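Local coordinates for RagB/SusD domain protein (Flavobacterium johnsoniae, PDB 5J5U) that binds chitin as a SusD-like protein encoded in a polysaccharide utilization locus and probably aids capture of chitin chains at the outer membrane, at residues Gln47-Val55 against Phe251-Ser261; Lys277-Val287 against Asn316-Leu325. One frame throughout, in Å; residues are numbered along the deposited sequence.

Contact 1. Residues Gln47-Val55 against Phe251-Ser261; sequences QHYSGSWAV and FISDEHGDHFS
Ser-50 and His-259 exchange backbone hydrogen bonds as the hydrogen-bonded pair of a two-stranded antiparallel ladder: Ser-50 N donates to His-259 O at 3.0 Å, and His-259 N returns the bond to Ser-50 O. At the next step Tyr-49 faces Phe-260 as the non-hydrogen-bonded pair, and beyond it Ser-261 N donates a hydrogen bond to His-48 O.

Aromatic packing gathers round Tyr-49. With its CG anti to the carbonyl carbon (chi1 -43°), the ring lies beside that of Phe-260, the two side chains pointing the same way, CE1 to CE1 at 3.9 Å. Phe-251 turns an edge toward the Tyr-49 ring face in an offset edge-to-face pair, planes at 80° and centroids 5.7 Å apart.

Polar side chains meet at the N-terminus of helix 53-60. Ser-52 OG, the N-cap hydroxyl, accepts from Val-55 N at 3.3 Å and donates to Asp-258 OD1 at 2.7 Å, meeting that oxygen from above the carboxylate plane. With an alanine in place of Asp-258, the Ser-52 hydroxyl would probably lose the acceptor OD1 provides and be freer to turn from Val-55 N. A water links Asp-254 OD1, which His-35 also binds, to Ala-54 N.

Helix 31-45 packs against this corner through Leu-39, which touches Tyr-49, Asp-254 and Asp-258, while helix 415-425 meets His-48 and Tyr-49, and helix 262-270 follows directly from Ser-261.

Contact 2. Residues Lys277-Val287 against Asn316-Leu325; sequences KMLATPKTGSV and NAASGIQPYL
Gln-322 and Tyr-324 reach across to the last turn of helix 276-279 and its final carbonyls. The Gln-322 chain bends at chi2 (-81°), which brings its amide back to the helix end, and NE2 donates to Lys-277 O at 2.9 Å, nearly along the C=O axis. Gln-322 also gives its backbone N to Leu-279 O at 3.0 Å, with an almost straight N-H (168°). Two carbonyls at the helix C-terminus are thus satisfied by one residue of 316-325, and the tyrosine completes the set: Met-278 O lies at the edge of the Tyr-324 ring, near its plane, and accepts from OH, although at 2.5 Å between Tyr-324 OH and Met-278 O the modelled length is doubtfully short. Gln-322 CB lies over one face of the Tyr-324 ring, near its rim.

Next comes a brief antiparallel ladder. Thr-281 and Gly-320 form its hydrogen-bonded pair, with N to O bonds in both directions, and the Thr-281 hydroxyl adds a weak second acceptor for Gly-320 N. At Gly-320 a CB would collide with Thr-281 OG1, so the hydroxyl's approach depends on the bare backbone. Thr-281 CG2 instead lies against Gln-322 N at 3.6 Å.

Further along, Asn-316 O is gripped by two amides, Thr-284 N and Gly-285 N, each at 3.1 Å and both from the same face of its plane. A water joins Asn-316 OD1 to Thr-284 OG1. Lys-283 lays its methylene chain beside Ala-317, CE 3.4 Å from Ala-317 O, and carries its NZ on to salt bridges with Glu-296 and Glu-300.

Inward, Leu-279 and Ile-321 rest on Phe-260 of strand 259-260, while Leu-279 and Ala-280 also touch helix 262-270.

How the contacts relate
Two small antiparallel ladders, each of two short strands, lie side by side in a chain that is about half helix and has very little strand; the centres of the two contacts are about 12 Å apart and on the same side of the chain's centre. They come in series: contact 1 joins 47-55 to 251-261 across 195 intervening residues, whereas contact 2 closes a local excursion of 28 residues that holds neither helix nor strand. Helix 262-270 lies in the chain between them, and helix 276-279 leads into contact 2. The contacts touch through a probable hydrogen bond from His-259 ND1 to Ser-319 O. Contact 1 thus pairs a strand near the N-terminus with one from the middle of the chain, and contact 2 packs against it.

Contact 1. Residues Gln47-Val55 against Phe251-Ser261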
loop_
_atom_site.group_PDB
_atom_site.type_symbol
_atom_site.label_atom_id
_atom_site.label_comp_id
_atom_site.label_asym_id
_atom_site.label_seq_id
_atom_site.Cartn_x
_atom_site.Cartn_y
_atom_site.Cartn_z
ATOM N N GLN A 47 3.469 3.813 11.325
ATOM C CA GLN A 47 3.396 5.142 11.900
ATOM C C GLN A 47 3.067 6.213 10.855
ATOM O O GLN A 47 3.624 7.317 10.858
ATOM C CB GLN A 47 4.697 5.453 12.633
ATOM C CG GLN A 47 5.016 4.421 13.704
ATOM C CD GLN A 47 6.212 4.805 14.620
ATOM O OE1 GLN A 47 7.094 5.583 14.235
ATOM N NE2 GLN A 47 6.237 4.235 15.828
ATOM N N HIS A 48 2.155 5.865 9.953
ATOM C CA HIS A 48 1.491 6.844 9.133
ATOM C C HIS A 48 0.537 7.685 10.013
ATOM O O HIS A 48 0.411 8.901 9.822
ATOM C CB HIS A 48 0.703 6.161 8.015
ATOM C CG HIS A 48 1.507 5.902 6.780
ATOM N ND1 HIS A 48 1.034 5.132 5.736
ATOM C CD2 HIS A 48 2.749 6.293 6.424
ATOM C CE1 HIS A 48 1.952 5.075 4.784
ATOM N NE2 HIS A 48 3.004 5.765 5.183
ATOM N N TYR A 49 -0.138 7.045 10.974
ATOM C CA TYR A 49 -1.147 7.750 11.790
ATOM C C TYR A 49 -1.050 7.527 13.303
ATOM O O TYR A 49 -0.572 6.469 13.768
ATOM C CB TYR A 49 -2.559 7.324 11.368
ATOM C CG TYR A 49 -2.797 7.217 9.878
ATOM C CD1 TYR A 49 -3.054 8.347 9.111
ATOM C CD2 TYR A 49 -2.804 5.987 9.251
ATOM C CE1 TYR A 49 -3.299 8.261 7.768
ATOM C CE2 TYR A 49 -3.064 5.881 7.875
ATOM C CZ TYR A 49 -3.308 7.028 7.141
ATOM O OH TYR A 49 -3.547 6.941 5.780
ATOM N N SER A 50 -1.558 8.490 14.074
ATOM C CA SER A 50 -1.790 8.265 15.506
ATOM C C SER A 50 -2.876 9.202 16.080
ATOM O O SER A 50 -3.155 10.254 15.527
ATOM C CB SER A 50 -0.468 8.414 16.278
ATOM O OG SER A 50 -0.558 7.808 17.559
ATOM N N GLY A 51 -3.497 8.834 17.192
ATOM C CA GLY A 51 -4.446 9.742 17.805
ATOM C C GLY A 51 -5.828 9.217 18.104
ATOM O O GLY A 51 -6.373 9.500 19.172
ATOM N N SER A 52 -6.419 8.498 17.155
ATOM C CA SER A 52 -7.741 7.917 17.359
ATOM C C SER A 52 -7.666 6.686 18.274
ATOM O O SER A 52 -6.606 6.083 18.422
ATOM C CB SER A 52 -8.381 7.524 16.027
ATOM O OG SER A 52 -7.939 6.249 15.584
ATOM N N TRP A 53 -8.786 6.319 18.882
ATOM C CA TRP A 53 -8.843 5.146 19.745
ATOM C C TRP A 53 -8.416 3.868 19.021
ATOM O O TRP A 53 -7.490 3.192 19.445
ATOM C CB TRP A 53 -10.258 4.966 20.317
ATOM C CG TRP A 53 -10.480 3.639 20.972
ATOM C CD1 TRP A 53 -11.242 2.607 20.494
ATOM C CD2 TRP A 53 -9.915 3.179 22.213
ATOM N NE1 TRP A 53 -11.203 1.547 21.372
ATOM C CE2 TRP A 53 -10.398 1.873 22.435
ATOM C CE3 TRP A 53 -9.058 3.750 23.162
ATOM C CZ2 TRP A 53 -10.048 1.127 23.555
ATOM C CZ3 TRP A 53 -8.709 3.007 24.277
ATOM C CH2 TRP A 53 -9.208 1.711 24.467
ATOM N N ALA A 54 -9.067 3.555 17.910
ATOM C CA ALA A 54 -8.807 2.285 17.228
ATOM C C ALA A 54 -7.347 2.159 16.725
ATOM O O ALA A 54 -6.647 1.149 16.973
ATOM C CB ALA A 54 -9.793 2.122 16.071
ATOM N N VAL A 55 -6.875 3.192 16.044
ATOM C CA VAL A 55 -5.557 3.103 15.423
ATOM C C VAL A 55 -4.463 3.061 16.504
ATOM O O VAL A 55 -3.576 2.208 16.470
ATOM C CB VAL A 55 -5.333 4.272 14.424
ATOM C CG1 VAL A 55 -3.956 4.233 13.865
ATOM C CG2 VAL A 55 -6.360 4.214 13.267
ATOM N N PHE A 251 -11.809 6.566 8.335
ATOM C CA PHE A 251 -11.594 7.925 8.841
ATOM C C PHE A 251 -12.825 8.511 9.544
ATOM O O PHE A 251 -12.696 9.175 10.570
ATOM C CB PHE A 251 -11.168 8.850 7.697
ATOM C CG PHE A 251 -9.715 8.716 7.313
ATOM C CD1 PHE A 251 -8.740 8.523 8.285
ATOM C CD2 PHE A 251 -9.323 8.796 5.987
ATOM C CE1 PHE A 251 -7.396 8.406 7.928
ATOM C CE2 PHE A 251 -7.974 8.688 5.615
ATOM C CZ PHE A 251 -7.017 8.493 6.585
ATOM N N ILE A 252 -14.010 8.227 9.003
ATOM C CA ILE A 252 -15.286 8.758 9.509
ATOM C C ILE A 252 -15.793 7.944 10.708
ATOM O O ILE A 252 -16.353 8.503 11.639
ATOM C CB ILE A 252 -16.351 8.810 8.387
ATOM C CG1 ILE A 252 -15.945 9.851 7.345
ATOM C CG2 ILE A 252 -17.719 9.206 8.923
ATOM C CD1 ILE A 252 -16.672 9.738 6.011
ATOM N N SER A 253 -15.554 6.638 10.719
ATOM C CA SER A 253 -15.954 5.836 11.878
ATOM C C SER A 253 -15.015 6.054 13.076
ATOM O O SER A 253 -15.359 5.717 14.198
ATOM C CB SER A 253 -16.011 4.365 11.513
ATOM O OG SER A 253 -16.564 4.238 10.225
ATOM N N ASP A 254 -13.835 6.606 12.834
ATOM C CA ASP A 254 -12.965 7.054 13.922
ATOM C C ASP A 254 -13.350 8.461 14.393
ATOM O O ASP A 254 -12.617 9.091 15.176
ATOM C CB ASP A 254 -11.499 7.037 13.502
ATOM C CG ASP A 254 -10.945 5.633 13.392
ATOM O OD1 ASP A 254 -11.537 4.691 13.961
ATOM O OD2 ASP A 254 -9.893 5.471 12.747
ATOM N N GLU A 255 -14.493 8.948 13.906
ATOM C CA GLU A 255 -14.995 10.283 14.260
ATOM C C GLU A 255 -13.986 11.392 13.971
ATOM O O GLU A 255 -13.869 12.334 14.752
ATOM C CB GLU A 255 -15.369 10.329 15.740
ATOM C CG GLU A 255 -16.366 9.272 16.177
ATOM C CD GLU A 255 -16.694 9.394 17.649
ATOM O OE1 GLU A 255 -16.944 10.529 18.106
ATOM O OE2 GLU A 255 -16.679 8.362 18.356
ATOM N N HIS A 256 -13.274 11.274 12.852
ATOM C CA HIS A 256 -12.276 12.261 12.442
ATOM C C HIS A 256 -11.272 12.474 13.560
ATOM O O HIS A 256 -10.782 13.579 13.766
ATOM C CB HIS A 256 -12.950 13.579 12.030
ATOM C CG HIS A 256 -13.898 13.421 10.884
ATOM N ND1 HIS A 256 -13.477 13.371 9.570
ATOM C CD2 HIS A 256 -15.241 13.239 10.855
ATOM C CE1 HIS A 256 -14.521 13.200 8.783
ATOM N NE2 HIS A 256 -15.604 13.111 9.536
ATOM N N GLY A 257 -10.977 11.395 14.282
ATOM C CA GLY A 257 -10.023 11.438 15.368
ATOM C C GLY A 257 -8.620 11.041 14.963
ATOM O O GLY A 257 -7.714 11.026 15.798
ATOM N N ASP A 258 -8.417 10.737 13.688
ATOM C CA ASP A 258 -7.084 10.352 13.235
ATOM C C ASP A 258 -6.263 11.573 12.844
ATOM O O ASP A 258 -6.781 12.490 12.210
ATOM C CB ASP A 258 -7.147 9.386 12.044
ATOM C CG ASP A 258 -7.734 8.025 12.411
ATOM O OD1 ASP A 258 -7.101 7.277 13.206
ATOM O OD2 ASP A 258 -8.827 7.695 11.875
ATOM N N HIS A 259 -4.984 11.567 13.235
ATOM C CA HIS A 259 -3.994 12.566 12.815
ATOM C C HIS A 259 -2.839 11.863 12.148
ATOM O O HIS A 259 -2.669 10.653 12.315
ATOM C CB HIS A 259 -3.441 13.368 13.991
ATOM C CG HIS A 259 -4.481 13.990 14.870
ATOM N ND1 HIS A 259 -4.645 15.358 14.973
ATOM C CD2 HIS A 259 -5.399 13.438 15.699
ATOM C CE1 HIS A 259 -5.612 15.619 15.835
ATOM N NE2 HIS A 259 -6.091 14.472 16.285
ATOM N N PHE A 260 -2.024 12.615 11.418
ATOM C CA PHE A 260 -0.764 12.080 10.919
ATOM C C PHE A 260 0.209 11.947 12.079
ATOM O O PHE A 260 0.103 12.654 13.087
ATOM C CB PHE A 260 -0.181 12.963 9.798
ATOM C CG PHE A 260 -1.058 13.030 8.577
ATOM C CD1 PHE A 260 -1.501 11.868 7.968
ATOM C CD2 PHE A 260 -1.439 14.249 8.033
ATOM C CE1 PHE A 260 -2.310 11.904 6.853
ATOM C CE2 PHE A 260 -2.246 14.293 6.900
ATOM C CZ PHE A 260 -2.684 13.115 6.312
ATOM N N SER A 261 1.135 11.009 11.978
ATOM C CA SER A 261 2.053 10.801 13.088
ATOM C C SER A 261 3.104 11.913 13.162
ATOM O O SER A 261 3.391 12.571 12.163
ATOM C CB SER A 261 2.725 9.442 12.959
ATOM O OG SER A 261 3.716 9.469 11.951
HETATM O O HOH W 1 -11.475 5.223 17.006
#

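Contact 2. Residues Lys277-Val287 against Asn316-Leu325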
loop_
_atom_site.group_PDB
_atom_site.type_symbol
_atom_site.label_atom_id
_atom_site.label_comp_id
_atom_site.label_asym_id
_atom_site.label_seq_id
_atom_site.Cartn_x
_atom_site.Cartn_y
_atom_site.Cartn_z
ATOM N N LYS A 277 1.200 20.978 3.814
ATOM C CA LYS A 277 -0.131 21.596 3.937
ATOM C C LYS A 277 -1.148 21.029 2.949
ATOM O O LYS A 277 -2.361 21.228 3.113
ATOM C CB LYS A 277 -0.042 23.123 3.761
ATOM C CG LYS A 277 1.021 23.788 4.605
ATOM C CD LYS A 277 1.199 25.248 4.194
ATOM C CE LYS A 277 1.962 26.035 5.238
ATOM N NZ LYS A 277 2.109 27.455 4.824
ATOM N N MET A 278 -0.665 20.326 1.927
ATOM C CA MET A 278 -1.570 19.588 1.057
ATOM C C MET A 278 -2.204 18.451 1.857
ATOM O O MET A 278 -3.304 18.009 1.544
ATOM C CB MET A 278 -0.830 19.032 -0.165
ATOM C CG MET A 278 -0.085 20.087 -0.989
ATOM S SD MET A 278 0.811 19.406 -2.402
ATOM C CE MET A 278 -0.563 18.770 -3.372
ATOM N N LEU A 279 -1.494 17.979 2.885
ATOM C CA LEU A 279 -1.944 16.829 3.680
ATOM C C LEU A 279 -2.521 17.233 5.042
ATOM O O LEU A 279 -3.573 16.747 5.437
ATOM C CB LEU A 279 -0.781 15.836 3.902
ATOM C CG LEU A 279 -0.208 15.114 2.684
ATOM C CD1 LEU A 279 1.109 14.425 3.009
ATOM C CD2 LEU A 279 -1.206 14.125 2.138
ATOM N N ALA A 280 -1.818 18.109 5.761
ATOM C CA ALA A 280 -2.166 18.427 7.148
ATOM C C ALA A 280 -2.898 19.770 7.328
ATOM O O ALA A 280 -2.582 20.767 6.679
ATOM C CB ALA A 280 -0.918 18.424 7.995
ATOM N N THR A 281 -3.852 19.793 8.247
ATOM C CA THR A 281 -4.471 21.027 8.664
ATOM C C THR A 281 -3.674 21.590 9.840
ATOM O O THR A 281 -3.126 20.828 10.649
ATOM C CB THR A 281 -5.913 20.820 9.091
ATOM O OG1 THR A 281 -5.942 20.009 10.270
ATOM C CG2 THR A 281 -6.718 20.168 7.978
ATOM N N PRO A 282 -3.600 22.925 9.942
ATOM C CA PRO A 282 -2.785 23.561 10.991
ATOM C C PRO A 282 -3.367 23.374 12.390
ATOM O O PRO A 282 -4.557 23.127 12.512
ATOM C CB PRO A 282 -2.806 25.042 10.590
ATOM C CG PRO A 282 -4.100 25.204 9.812
ATOM C CD PRO A 282 -4.268 23.911 9.066
ATOM N N LYS A 283 -2.542 23.476 13.431
ATOM C CA LYS A 283 -3.056 23.489 14.803
ATOM C C LYS A 283 -3.968 24.705 15.017
ATOM O O LYS A 283 -3.746 25.766 14.420
ATOM C CB LYS A 283 -1.905 23.525 15.811
ATOM C CG LYS A 283 -0.951 22.353 15.741
ATOM C CD LYS A 283 0.405 22.719 16.365
ATOM C CE LYS A 283 0.263 23.298 17.771
ATOM N NZ LYS A 283 1.607 23.612 18.325
ATOM N N THR A 284 -4.986 24.566 15.865
ATOM C CA THR A 284 -5.835 25.710 16.194
ATOM C C THR A 284 -5.617 26.118 17.640
ATOM O O THR A 284 -5.842 27.267 18.012
ATOM C CB THR A 284 -7.322 25.423 15.990
ATOM O OG1 THR A 284 -7.729 24.354 16.857
ATOM C CG2 THR A 284 -7.603 25.069 14.544
ATOM N N GLY A 285 -5.154 25.173 18.447
ATOM C CA GLY A 285 -4.828 25.448 19.826
ATOM C C GLY A 285 -3.328 25.475 20.053
ATOM O O GLY A 285 -2.555 24.951 19.257
ATOM N N SER A 286 -2.925 26.077 21.165
ATOM C CA SER A 286 -1.530 26.105 21.587
ATOM C C SER A 286 -1.226 24.956 22.516
ATOM O O SER A 286 -2.101 24.514 23.263
ATOM C CB SER A 286 -1.215 27.411 22.313
ATOM O OG SER A 286 0.080 27.376 22.903
ATOM N N VAL A 287 0.033 24.519 22.512
ATOM C CA VAL A 287 0.468 23.478 23.431
ATOM C C VAL A 287 0.256 23.909 24.879
ATOM O O VAL A 287 0.175 23.073 25.776
ATOM C CB VAL A 287 1.950 23.117 23.221
ATOM C CG1 VAL A 287 2.172 22.489 21.856
ATOM C CG2 VAL A 287 2.824 24.345 23.384
ATOM N N ASN A 316 -6.513 19.943 19.866
ATOM C CA ASN A 316 -6.368 21.146 19.027
ATOM C C ASN A 316 -4.909 21.515 18.783
ATOM O O ASN A 316 -4.584 22.184 17.790
ATOM C CB ASN A 316 -7.095 22.341 19.651
ATOM C CG ASN A 316 -8.593 22.246 19.505
ATOM O OD1 ASN A 316 -9.103 21.606 18.582
ATOM N ND2 ASN A 316 -9.311 22.850 20.433
ATOM N N ALA A 317 -4.045 21.074 19.698
ATOM C CA ALA A 317 -2.618 21.351 19.645
ATOM C C ALA A 317 -1.879 20.354 18.752
ATOM O O ALA A 317 -0.659 20.202 18.851
ATOM C CB ALA A 317 -2.024 21.349 21.052
ATOM N N ALA A 318 -2.624 19.646 17.911
ATOM C CA ALA A 318 -2.006 18.794 16.904
ATOM C C ALA A 318 -2.649 19.022 15.527
ATOM O O ALA A 318 -3.855 19.239 15.420
ATOM C CB ALA A 318 -2.093 17.294 17.322
ATOM N N SER A 319 -1.831 18.978 14.483
ATOM C CA SER A 319 -2.331 19.041 13.116
ATOM C C SER A 319 -3.322 17.926 12.846
ATOM O O SER A 319 -3.211 16.820 13.405
ATOM C CB SER A 319 -1.186 18.934 12.098
ATOM O OG SER A 319 -0.414 20.123 12.029
ATOM N N GLY A 320 -4.261 18.214 11.954
ATOM C CA GLY A 320 -5.273 17.270 11.522
ATOM C C GLY A 320 -5.104 16.839 10.070
ATOM O O GLY A 320 -4.043 16.985 9.471
ATOM N N ILE A 321 -6.160 16.275 9.501
ATOM C CA ILE A 321 -6.086 15.785 8.141
ATOM C C ILE A 321 -7.025 16.590 7.273
ATOM O O ILE A 321 -8.174 16.812 7.652
ATOM C CB ILE A 321 -6.430 14.287 8.062
ATOM C CG1 ILE A 321 -5.381 13.472 8.830
ATOM C CG2 ILE A 321 -6.533 13.844 6.607
ATOM C CD1 ILE A 321 -5.776 12.022 9.097
ATOM N N GLN A 322 -6.526 17.038 6.124
ATOM C CA GLN A 322 -7.329 17.856 5.224
ATOM C C GLN A 322 -8.590 17.100 4.854
ATOM O O GLN A 322 -8.540 15.905 4.540
ATOM C CB GLN A 322 -6.541 18.248 3.971
ATOM C CG GLN A 322 -5.435 19.292 4.209
ATOM C CD GLN A 322 -5.971 20.727 4.251
ATOM O OE1 GLN A 322 -7.182 20.950 4.322
ATOM N NE2 GLN A 322 -5.064 21.704 4.192
ATOM N N PRO A 323 -9.731 17.799 4.915
ATOM C CA PRO A 323 -11.080 17.229 4.754
ATOM C C PRO A 323 -11.281 16.498 3.430
ATOM O O PRO A 323 -11.983 15.489 3.404
ATOM C CB PRO A 323 -11.998 18.457 4.831
ATOM C CG PRO A 323 -11.170 19.516 5.539
ATOM C CD PRO A 323 -9.745 19.246 5.199
ATOM N N TYR A 324 -10.668 16.980 2.351
ATOM C CA TYR A 324 -10.896 16.381 1.032
ATOM C C TYR A 324 -10.294 14.962 0.961
ATOM O O TYR A 324 -10.682 14.134 0.117
ATOM C CB TYR A 324 -10.333 17.292 -0.084
ATOM C CG TYR A 324 -8.943 17.881 0.178
ATOM C CD1 TYR A 324 -8.792 19.170 0.687
ATOM C CD2 TYR A 324 -7.790 17.163 -0.113
ATOM C CE1 TYR A 324 -7.540 19.713 0.918
ATOM C CE2 TYR A 324 -6.518 17.704 0.110
ATOM C CZ TYR A 324 -6.408 18.977 0.625
ATOM O OH TYR A 324 -5.166 19.510 0.857
ATOM N N LEU A 325 -9.358 14.684 1.868
ATOM C CA LEU A 325 -8.753 13.354 1.958
ATOM C C LEU A 325 -9.666 12.334 2.648
ATOM O O LEU A 325 -9.385 11.149 2.615
ATOM C CB LEU A 325 -7.416 13.427 2.693
ATOM C CG LEU A 325 -6.387 14.378 2.105
ATOM C CD1 LEU A 325 -5.218 14.617 3.079
ATOM C CD2 LEU A 325 -5.904 13.824 0.783
HETATM O O HOH W 2 -7.487 21.575 15.774
#